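Local coordinates for ulvan Lyase-PL25 (Pseudoalteromonas sp. PLSV, PDB 5UAM), which cleaves ulvan, the sulfated cell-wall polysaccharide of green seaweeds, as a polysaccharide lyase of family 25 with a beta-propeller fold, at residues A[183-188]-A[242-247]; A[217-222]-A[285-290]; A[236-241]-A[302-307]. All coordinates share one frame; numbering follows the deposited sequence.

In the fold
All three contacts involve the long antiparallel sheet holding strands 217-227 and 232-243, neighbours in the propeller. Contact 1 lies at the surface, where the loop 183-188 meets the end of strand 232-243; its chemistry is metal coordination and charge. Contact 2, partly buried, sets strand 217-227 against the short helix 287-293 through a salt bridge and an indole edge. Contact 3 is the buried one, facing strand 232-243 with strand 303-311 of another sheet through neutral and charged polar side chains. Contacts 1 and 3 share the zinc ion, bound by H184 and C242 in contact 1 and H240 in contact 3; contacts 1 and 2 both reach the phosphate.

Contact 1 of 3, residues A[183-188]-A[242-247]; sequences AHRSDW and CWDGGA. With ZN (zinc ion), chain D; PO4 (phosphate ion), chain E; EDO (1,2-ethanediol), chain J.
H184 and C242 meet at the zinc ion, half of a structural site of three histidines and one cysteine on the beta-propeller that H240 and H254 complete. The thiolate sulfur lies at the edge of the H184 ring, in its plane, and the metal bridges the two: ND1 of H184 binds zinc at 2.1 Å and SG of C242 at 2.3 Å. The other ring nitrogen, NE2, points at phosphate O1, 2.5 Å away; this ion, probably from the crystallisation liquor, is also held by H99, H119, R180 and Y222, and so probably marks the substrate site. R185 runs out extended from CG to NE and grips C242 side-on. Its NE donates almost straight to SG of C242 (3.4 Å, 166°), a second-shell bond likely to temper the charge on the sulfur, while NH2 reaches O of C242 from above the carbonyl plane. The side chain of D244 crosses that of R185 at about a right angle, carboxylate and guanidinium planes 53° apart. Replacing R185 by an alanine is likely to cost the zinc-bound sulfur the NE bond and D244 one of its charge partners, R211 being another. OD1 of D244 takes NH2 of R185 at 2.8 Å through its anti lone pair.

Contact 2 of 3, residues A[217-222]-A[285-290]; sequences AVDSWY and VTREVA. With PO4 (phosphate ion), chain E.
R287 and D219 are brought together by a turn late in the arginine chain: CG leaves anti to the backbone N (chi1 -174°), and a bend at chi3 (90°) turns the guanidinium back toward the D219 carboxylate. NH1 of R287 donates to OD1 of D219 at 3.1 Å, on the syn lone pair of that oxygen. The side chains cross at about a right angle, with the two planes 61° apart, and NH1 alone makes both bonds to the carboxylate, the second one, to OD2, weak. Y239 OH also bonds OD1, and K210 pairs with OD2 as well as with E288 OE1, a positive charge that probably eases the approach of the two acids. This joins a strand of the propeller sheet, 217-222, to the first turn of helix 287-293, the helix that lies between strands 280-281 and 295-297 of the same sheet. T286 is the N-cap: its OG1 accepts from V289 N at 3.2 Å. A water spans the same joint, donating to OD2 of D219 at 2.8 Å and accepting from N of R287 at 2.9 Å. Beside it, W221 brings its six-membered ring up edge first, with CZ2 of W221 3.6 Å from N of R287, which lies near the ring plane. CH2 of W221 then rests 4.0 Å from CB of A290, while its NE1 is hydrogen-bonded to O of K208.

Contact 3 of 3, residues A[236-241]-A[302-307]; sequences SYDYHV and LWTFNG. With ZN (zinc ion), chain D.
This is a buried, polar contact between two sheets of the beta-propeller, made by side chains of strands that run nearly antiparallel without being paired in one sheet. D238, T304 and N306 carry it, from strand 232-243 on one side and strand 303-311, the first strand of the next four-stranded sheet, on the other. The short strand axes come within 6.8 Å, at 154° between their directions, and all three side chains start out toward the opposite strand. D238 has its CG between the backbone N and the carbonyl carbon (chi1 65°), which sets the carboxylate between T304 and N306. OG1 of T304 donates to OD2 of D238 at 2.7 Å, on that oxygen's anti lone pair, the one turned away from the other oxygen. R258 forms a salt bridge with the same oxygen, which probably balances the charge of this buried carboxylate. On its other side the carboxylate runs alongside N306 in the opposite direction, its plane only 22° from that of the amide; OD1 of D238 comes 3.4 Å from CB of N306. The amide reaches on past D238 to the strand backbone: ND2 of N306 donates to O of S236 at 3.3 Å, approaching from well above the carbonyl plane. A water lies 2.7 Å from OG of S236 and the same distance from OD1 of N306, and probably links the two residues. D238 also packs on Y222, which places this joint just behind a residue of the substrate site. Two residues along the strand, H240 binds the zinc ion through NE2 at 2.0 Å, and its ND1 is hydrogen-bonded to the carbonyl O of E257.

Contact 1 of 3, residues A[183-188]-A[242-247]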
loop_
_atom_site.group_PDB
_atom_site.type_symbol
_atom_site.label_atom_id
_atom_site.label_comp_id
_atom_site.label_asym_id
_atom_site.label_seq_id
_atom_site.Cartn_x
_atom_site.Cartn_y
_atom_site.Cartn_z
ATOM N N ALA A 183 -11.787 -9.706 6.871
ATOM C CA ALA A 183 -11.757 -10.026 5.447
ATOM C C ALA A 183 -12.732 -9.121 4.684
ATOM O O ALA A 183 -12.972 -7.994 5.114
ATOM C CB ALA A 183 -12.019 -11.519 5.263
ATOM N N HIS A 184 -13.271 -9.553 3.535
ATOM C CA HIS A 184 -14.004 -8.613 2.675
ATOM C C HIS A 184 -15.137 -7.905 3.382
ATOM O O HIS A 184 -15.392 -6.715 3.133
ATOM C CB HIS A 184 -14.630 -9.331 1.503
ATOM C CG HIS A 184 -13.653 -9.690 0.457
ATOM N ND1 HIS A 184 -14.025 -9.947 -0.842
ATOM C CD2 HIS A 184 -12.314 -9.842 0.515
ATOM C CE1 HIS A 184 -12.942 -10.250 -1.541
ATOM N NE2 HIS A 184 -11.894 -10.186 -0.744
ATOM N N ARG A 185 -15.902 -8.635 4.183
ATOM C CA ARG A 185 -17.167 -8.122 4.671
ATOM C C ARG A 185 -16.909 -7.506 6.041
ATOM O O ARG A 185 -17.380 -7.968 7.081
ATOM C CB ARG A 185 -18.226 -9.217 4.650
ATOM C CG ARG A 185 -18.505 -9.642 3.212
ATOM C CD ARG A 185 -19.603 -10.679 3.079
ATOM N NE ARG A 185 -20.034 -10.771 1.691
ATOM C CZ ARG A 185 -21.102 -11.438 1.282
ATOM N NH1 ARG A 185 -21.868 -12.088 2.158
ATOM N NH2 ARG A 185 -21.411 -11.445 -0.004
ATOM N N SER A 186 -16.141 -6.414 5.997
ATOM C CA SER A 186 -15.607 -5.797 7.195
ATOM C C SER A 186 -15.528 -4.294 7.012
ATOM O O SER A 186 -15.317 -3.792 5.903
ATOM C CB SER A 186 -14.181 -6.284 7.485
ATOM O OG SER A 186 -14.118 -7.699 7.576
ATOM N N ASP A 187 -15.660 -3.582 8.121
ATOM C CA ASP A 187 -15.399 -2.151 8.089
ATOM C C ASP A 187 -13.906 -1.891 7.931
ATOM O O ASP A 187 -13.061 -2.710 8.299
ATOM C CB ASP A 187 -15.823 -1.494 9.398
ATOM C CG ASP A 187 -17.340 -1.443 9.618
ATOM O OD1 ASP A 187 -18.160 -1.985 8.832
ATOM O OD2 ASP A 187 -17.714 -0.838 10.651
ATOM N N TRP A 188 -13.575 -0.725 7.385
ATOM C CA TRP A 188 -12.225 -0.175 7.484
ATOM C C TRP A 188 -12.172 0.739 8.691
ATOM O O TRP A 188 -13.136 1.465 8.970
ATOM C CB TRP A 188 -11.811 0.581 6.224
ATOM C CG TRP A 188 -11.438 -0.353 5.119
ATOM C CD1 TRP A 188 -12.280 -1.184 4.450
ATOM C CD2 TRP A 188 -10.136 -0.593 4.599
ATOM N NE1 TRP A 188 -11.587 -1.919 3.527
ATOM C CE2 TRP A 188 -10.273 -1.564 3.586
ATOM C CE3 TRP A 188 -8.873 -0.074 4.877
ATOM C CZ2 TRP A 188 -9.181 -2.025 2.842
ATOM C CZ3 TRP A 188 -7.763 -0.558 4.110
ATOM C CH2 TRP A 188 -7.954 -1.504 3.125
ATOM N N CYS A 242 -19.333 -6.981 -3.289
ATOM C CA CYS A 242 -18.978 -8.270 -2.711
ATOM C C CYS A 242 -20.194 -9.187 -2.826
ATOM O O CYS A 242 -21.066 -9.238 -1.953
ATOM C CB CYS A 242 -18.480 -8.100 -1.283
ATOM S SG CYS A 242 -17.808 -9.627 -0.604
ATOM N N TRP A 243 -20.241 -9.934 -3.924
ATOM C CA TRP A 243 -21.419 -10.712 -4.282
ATOM C C TRP A 243 -21.553 -11.959 -3.416
ATOM O O TRP A 243 -20.557 -12.612 -3.087
ATOM C CB TRP A 243 -21.310 -11.169 -5.738
ATOM C CG TRP A 243 -21.514 -10.089 -6.759
ATOM C CD1 TRP A 243 -20.544 -9.425 -7.471
ATOM C CD2 TRP A 243 -22.766 -9.555 -7.194
ATOM N NE1 TRP A 243 -21.128 -8.519 -8.327
ATOM C CE2 TRP A 243 -22.488 -8.577 -8.172
ATOM C CE3 TRP A 243 -24.096 -9.806 -6.852
ATOM C CZ2 TRP A 243 -23.500 -7.861 -8.819
ATOM C CZ3 TRP A 243 -25.097 -9.091 -7.499
ATOM C CH2 TRP A 243 -24.789 -8.120 -8.453
ATOM N N ASP A 244 -22.794 -12.293 -3.067
ATOM C CA ASP A 244 -23.081 -13.584 -2.462
ATOM C C ASP A 244 -22.785 -14.685 -3.472
ATOM O O ASP A 244 -22.874 -14.481 -4.688
ATOM C CB ASP A 244 -24.569 -13.693 -2.090
ATOM C CG ASP A 244 -24.968 -12.796 -0.931
ATOM O OD1 ASP A 244 -24.088 -12.184 -0.283
ATOM O OD2 ASP A 244 -26.187 -12.716 -0.672
ATOM N N GLY A 245 -22.474 -15.874 -2.966
ATOM C CA GLY A 245 -22.305 -17.018 -3.844
ATOM C C GLY A 245 -23.523 -17.238 -4.718
ATOM O O GLY A 245 -24.659 -17.120 -4.245
ATOM N N GLY A 246 -23.298 -17.543 -5.996
ATOM C CA GLY A 246 -24.370 -17.787 -6.939
ATOM C C GLY A 246 -25.123 -16.561 -7.406
ATOM O O GLY A 246 -26.022 -16.693 -8.244
ATOM N N ALA A 247 -24.798 -15.376 -6.893
ATOM C CA ALA A 247 -25.467 -14.146 -7.280
ATOM C C ALA A 247 -24.818 -13.576 -8.538
ATOM O O ALA A 247 -23.925 -14.179 -9.135
ATOM C CB ALA A 247 -25.411 -13.136 -6.134
HETATM ZN ZN ZN D . -15.860 -9.850 -1.781
HETATM P P PO4 E . -8.505 -9.734 -0.347
HETATM O O1 PO4 E . -9.426 -10.698 -1.069
HETATM O O2 PO4 E . -9.109 -8.391 -0.288
HETATM O O3 PO4 E . -7.240 -9.701 -1.171
HETATM O O4 PO4 E . -8.285 -10.268 1.065
HETATM C C1 EDO J . -20.146 -3.332 11.611
HETATM O O1 EDO J . -20.528 -2.767 10.346
HETATM C C2 EDO J . -21.317 -4.111 12.199
HETATM O O2 EDO J . -21.700 -5.143 11.282
#

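Contact 2 of 3, residues A[217-222]-A[285-290]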
loop_
_atom_site.group_PDB
_atom_site.type_symbol
_atom_site.label_atom_id
_atom_site.label_comp_id
_atom_site.label_asym_id
_atom_site.label_seq_id
_atom_site.Cartn_x
_atom_site.Cartn_y
_atom_site.Cartn_z
ATOM N N ALA A 217 -25.559 -8.682 -2.440
ATOM C CA ALA A 217 -24.152 -8.365 -2.265
ATOM C C ALA A 217 -24.002 -7.516 -1.013
ATOM O O ALA A 217 -24.983 -7.022 -0.447
ATOM C CB ALA A 217 -23.600 -7.624 -3.485
ATOM N N VAL A 218 -22.753 -7.349 -0.595
ATOM C CA VAL A 218 -22.393 -6.585 0.593
ATOM C C VAL A 218 -21.475 -5.452 0.157
ATOM O O VAL A 218 -20.602 -5.642 -0.700
ATOM C CB VAL A 218 -21.697 -7.499 1.627
ATOM C CG1 VAL A 218 -21.124 -6.700 2.795
ATOM C CG2 VAL A 218 -22.673 -8.549 2.128
ATOM N N ASP A 219 -21.690 -4.264 0.723
ATOM C CA ASP A 219 -20.767 -3.160 0.505
ATOM C C ASP A 219 -19.414 -3.507 1.119
ATOM O O ASP A 219 -19.328 -3.888 2.289
ATOM C CB ASP A 219 -21.263 -1.873 1.172
ATOM C CG ASP A 219 -22.530 -1.300 0.559
ATOM O OD1 ASP A 219 -22.868 -1.551 -0.624
ATOM O OD2 ASP A 219 -23.187 -0.537 1.300
ATOM N N SER A 220 -18.355 -3.341 0.334
ATOM C CA SER A 220 -16.990 -3.644 0.734
ATOM C C SER A 220 -16.089 -2.601 0.095
ATOM O O SER A 220 -16.472 -1.948 -0.879
ATOM C CB SER A 220 -16.648 -5.065 0.274
ATOM O OG SER A 220 -15.383 -5.511 0.698
ATOM N N TRP A 221 -14.882 -2.441 0.650
ATOM C CA TRP A 221 -14.042 -1.305 0.279
ATOM C C TRP A 221 -12.566 -1.676 0.249
ATOM O O TRP A 221 -12.132 -2.627 0.894
ATOM C CB TRP A 221 -14.183 -0.180 1.305
ATOM C CG TRP A 221 -15.581 0.305 1.490
ATOM C CD1 TRP A 221 -16.477 -0.060 2.483
ATOM C CD2 TRP A 221 -16.256 1.274 0.682
ATOM N NE1 TRP A 221 -17.651 0.629 2.323
ATOM C CE2 TRP A 221 -17.546 1.451 1.226
ATOM C CE3 TRP A 221 -15.892 2.016 -0.447
ATOM C CZ2 TRP A 221 -18.466 2.340 0.678
ATOM C CZ3 TRP A 221 -16.809 2.891 -0.997
ATOM C CH2 TRP A 221 -18.083 3.049 -0.437
ATOM N N TYR A 222 -11.795 -0.835 -0.449
ATOM C CA TYR A 222 -10.336 -0.858 -0.354
ATOM C C TYR A 222 -9.848 0.580 -0.280
ATOM O O TYR A 222 -10.206 1.405 -1.126
ATOM C CB TYR A 222 -9.707 -1.544 -1.576
ATOM C CG TYR A 222 -9.982 -3.028 -1.622
ATOM C CD1 TYR A 222 -11.130 -3.509 -2.253
ATOM C CD2 TYR A 222 -9.125 -3.949 -1.041
ATOM C CE1 TYR A 222 -11.415 -4.864 -2.285
ATOM C CE2 TYR A 222 -9.394 -5.290 -1.063
ATOM C CZ TYR A 222 -10.537 -5.762 -1.723
ATOM O OH TYR A 222 -10.821 -7.106 -1.750
ATOM N N VAL A 285 -18.580 6.133 6.945
ATOM C CA VAL A 285 -19.129 6.516 5.656
ATOM C C VAL A 285 -19.719 5.292 4.972
ATOM O O VAL A 285 -19.069 4.241 4.865
ATOM C CB VAL A 285 -18.054 7.198 4.804
ATOM C CG1 VAL A 285 -18.569 7.436 3.377
ATOM C CG2 VAL A 285 -17.617 8.491 5.461
ATOM N N THR A 286 -20.956 5.429 4.503
ATOM C CA THR A 286 -21.637 4.388 3.750
ATOM C C THR A 286 -21.490 4.630 2.253
ATOM O O THR A 286 -21.180 5.732 1.803
ATOM C CB THR A 286 -23.122 4.411 4.070
ATOM O OG1 THR A 286 -23.631 5.692 3.687
ATOM C CG2 THR A 286 -23.372 4.174 5.554
ATOM N N ARG A 287 -21.795 3.593 1.480
ATOM C CA ARG A 287 -21.784 3.730 0.028
ATOM C C ARG A 287 -22.698 4.865 -0.423
ATOM O O ARG A 287 -22.343 5.641 -1.315
ATOM C CB ARG A 287 -22.199 2.411 -0.624
ATOM C CG ARG A 287 -22.081 2.428 -2.164
ATOM C CD ARG A 287 -22.819 1.267 -2.786
ATOM N NE ARG A 287 -24.203 1.607 -3.088
ATOM C CZ ARG A 287 -25.273 1.211 -2.398
ATOM N NH1 ARG A 287 -25.176 0.432 -1.315
ATOM N NH2 ARG A 287 -26.471 1.603 -2.802
ATOM N N GLU A 288 -23.869 4.998 0.197
ATOM C CA GLU A 288 -24.817 6.019 -0.236
ATOM C C GLU A 288 -24.263 7.414 0.008
ATOM O O GLU A 288 -24.399 8.304 -0.838
ATOM C CB GLU A 288 -26.148 5.814 0.491
ATOM C CG GLU A 288 -26.888 4.549 0.052
ATOM C CD GLU A 288 -26.563 3.300 0.871
ATOM O OE1 GLU A 288 -25.530 3.253 1.561
ATOM O OE2 GLU A 288 -27.399 2.364 0.849
ATOM N N VAL A 289 -23.641 7.631 1.163
ATOM C CA VAL A 289 -23.032 8.925 1.423
ATOM C C VAL A 289 -21.835 9.143 0.521
ATOM O O VAL A 289 -21.606 10.259 0.039
ATOM C CB VAL A 289 -22.658 9.041 2.907
ATOM C CG1 VAL A 289 -21.727 10.257 3.141
ATOM C CG2 VAL A 289 -23.934 9.119 3.739
ATOM N N ALA A 290 -21.019 8.103 0.314
ATOM C CA ALA A 290 -19.846 8.251 -0.539
ATOM C C ALA A 290 -20.245 8.640 -1.962
ATOM O O ALA A 290 -19.640 9.533 -2.569
ATOM C CB ALA A 290 -19.029 6.956 -0.542
HETATM P P PO4 E . -8.505 -9.734 -0.347
HETATM O O1 PO4 E . -9.426 -10.698 -1.069
HETATM O O2 PO4 E . -9.109 -8.391 -0.288
HETATM O O3 PO4 E . -7.240 -9.701 -1.171
HETATM O O4 PO4 E . -8.285 -10.268 1.065
HETATM O O HOH W 1 -21.716 1.123 2.981
#

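Contact 3 of 3, residues A[236-241]-A[302-307]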
loop_
_atom_site.group_PDB
_atom_site.type_symbol
_atom_site.label_atom_id
_atom_site.label_comp_id
_atom_site.label_asym_id
_atom_site.label_seq_id
_atom_site.Cartn_x
_atom_site.Cartn_y
_atom_site.Cartn_z
ATOM N N SER A 236 -7.956 7.743 -0.232
ATOM C CA SER A 236 -8.621 7.407 -1.476
ATOM C C SER A 236 -9.069 5.959 -1.395
ATOM O O SER A 236 -8.444 5.132 -0.727
ATOM C CB SER A 236 -7.737 7.633 -2.696
ATOM O OG SER A 236 -6.548 6.878 -2.589
ATOM N N TYR A 237 -10.170 5.647 -2.052
ATOM C CA TYR A 237 -10.704 4.304 -1.895
ATOM C C TYR A 237 -11.553 3.932 -3.098
ATOM O O TYR A 237 -12.112 4.794 -3.762
ATOM C CB TYR A 237 -11.511 4.156 -0.602
ATOM C CG TYR A 237 -12.554 5.209 -0.261
ATOM C CD1 TYR A 237 -12.184 6.453 0.258
ATOM C CD2 TYR A 237 -13.907 4.919 -0.351
ATOM C CE1 TYR A 237 -13.127 7.367 0.640
ATOM C CE2 TYR A 237 -14.855 5.832 0.030
ATOM C CZ TYR A 237 -14.466 7.059 0.536
ATOM O OH TYR A 237 -15.433 7.962 0.944
ATOM N N ASP A 238 -11.610 2.633 -3.388
ATOM C CA ASP A 238 -12.566 2.112 -4.362
ATOM C C ASP A 238 -13.548 1.169 -3.678
ATOM O O ASP A 238 -13.357 0.745 -2.533
ATOM C CB ASP A 238 -11.910 1.500 -5.630
ATOM C CG ASP A 238 -11.065 0.241 -5.378
ATOM O OD1 ASP A 238 -10.520 0.034 -4.288
ATOM O OD2 ASP A 238 -10.909 -0.551 -6.348
ATOM N N TYR A 239 -14.632 0.892 -4.393
ATOM C CA TYR A 239 -15.742 0.099 -3.879
ATOM C C TYR A 239 -15.723 -1.310 -4.459
ATOM O O TYR A 239 -15.604 -1.480 -5.675
ATOM C CB TYR A 239 -17.062 0.778 -4.210
ATOM C CG TYR A 239 -18.278 -0.029 -3.812
ATOM C CD1 TYR A 239 -18.723 -0.042 -2.510
ATOM C CD2 TYR A 239 -19.006 -0.736 -4.760
ATOM C CE1 TYR A 239 -19.838 -0.764 -2.149
ATOM C CE2 TYR A 239 -20.134 -1.465 -4.407
ATOM C CZ TYR A 239 -20.547 -1.467 -3.095
ATOM O OH TYR A 239 -21.663 -2.185 -2.752
ATOM N N HIS A 240 -15.860 -2.304 -3.590
ATOM C CA HIS A 240 -15.954 -3.709 -3.976
ATOM C C HIS A 240 -17.413 -4.156 -3.859
ATOM O O HIS A 240 -18.012 -4.081 -2.776
ATOM C CB HIS A 240 -15.026 -4.542 -3.083
ATOM C CG HIS A 240 -15.209 -6.023 -3.200
ATOM N ND1 HIS A 240 -15.269 -6.680 -4.411
ATOM C CD2 HIS A 240 -15.326 -6.976 -2.249
ATOM C CE1 HIS A 240 -15.427 -7.976 -4.197
ATOM N NE2 HIS A 240 -15.451 -8.185 -2.891
ATOM N N VAL A 241 -17.986 -4.586 -4.984
ATOM C CA VAL A 241 -19.287 -5.256 -5.010
ATOM C C VAL A 241 -19.021 -6.680 -4.543
ATOM O O VAL A 241 -18.536 -7.507 -5.316
ATOM C CB VAL A 241 -19.908 -5.263 -6.411
ATOM C CG1 VAL A 241 -21.361 -5.757 -6.327
ATOM C CG2 VAL A 241 -19.793 -3.907 -7.110
ATOM N N LEU A 302 -15.535 -0.422 -15.987
ATOM C CA LEU A 302 -14.166 -0.847 -15.736
ATOM C C LEU A 302 -14.017 -1.303 -14.292
ATOM O O LEU A 302 -14.576 -0.702 -13.371
ATOM C CB LEU A 302 -13.186 0.288 -15.998
ATOM C CG LEU A 302 -13.157 0.818 -17.430
ATOM C CD1 LEU A 302 -12.165 1.951 -17.498
ATOM C CD2 LEU A 302 -12.816 -0.281 -18.425
ATOM N N TRP A 303 -13.240 -2.367 -14.099
ATOM C CA TRP A 303 -12.913 -2.878 -12.779
ATOM C C TRP A 303 -11.637 -2.212 -12.270
ATOM O O TRP A 303 -10.663 -2.034 -13.017
ATOM C CB TRP A 303 -12.697 -4.386 -12.834
ATOM C CG TRP A 303 -13.946 -5.197 -13.019
ATOM C CD1 TRP A 303 -15.127 -4.797 -13.598
ATOM C CD2 TRP A 303 -14.151 -6.559 -12.609
ATOM N NE1 TRP A 303 -16.037 -5.824 -13.564
ATOM C CE2 TRP A 303 -15.460 -6.912 -12.961
ATOM C CE3 TRP A 303 -13.345 -7.509 -11.970
ATOM C CZ2 TRP A 303 -15.987 -8.180 -12.714
ATOM C CZ3 TRP A 303 -13.869 -8.767 -11.727
ATOM C CH2 TRP A 303 -15.176 -9.088 -12.090
ATOM N N THR A 304 -11.632 -1.865 -10.986
ATOM C CA THR A 304 -10.554 -1.078 -10.400
ATOM C C THR A 304 -9.675 -1.884 -9.453
ATOM O O THR A 304 -10.030 -2.963 -8.966
ATOM C CB THR A 304 -11.112 0.137 -9.647
ATOM O OG1 THR A 304 -12.143 -0.304 -8.761
ATOM C CG2 THR A 304 -11.673 1.143 -10.641
ATOM N N PHE A 305 -8.498 -1.328 -9.220
ATOM C CA PHE A 305 -7.585 -1.779 -8.184
ATOM C C PHE A 305 -6.950 -0.506 -7.669
ATOM O O PHE A 305 -6.391 0.272 -8.447
ATOM C CB PHE A 305 -6.523 -2.732 -8.757
ATOM C CG PHE A 305 -5.580 -3.304 -7.725
ATOM C CD1 PHE A 305 -5.960 -4.383 -6.951
ATOM C CD2 PHE A 305 -4.312 -2.770 -7.558
ATOM C CE1 PHE A 305 -5.081 -4.908 -6.006
ATOM C CE2 PHE A 305 -3.451 -3.300 -6.629
ATOM C CZ PHE A 305 -3.839 -4.355 -5.869
ATOM N N ASN A 306 -7.117 -0.245 -6.388
ATOM C CA ASN A 306 -6.790 1.063 -5.859
ATOM C C ASN A 306 -5.292 1.360 -5.949
ATOM O O ASN A 306 -4.433 0.462 -6.002
ATOM C CB ASN A 306 -7.282 1.175 -4.419
ATOM C CG ASN A 306 -7.437 2.584 -3.971
ATOM O OD1 ASN A 306 -7.748 3.465 -4.752
ATOM N ND2 ASN A 306 -7.228 2.806 -2.679
ATOM N N GLY A 307 -4.989 2.652 -5.968
ATOM C CA GLY A 307 -3.634 3.157 -6.009
ATOM C C GLY A 307 -3.342 3.974 -4.777
ATOM O O GLY A 307 -3.336 3.417 -3.687
HETATM ZN ZN ZN D . -15.860 -9.850 -1.781
HETATM O O HOH W 2 -6.391 5.766 -5.056
#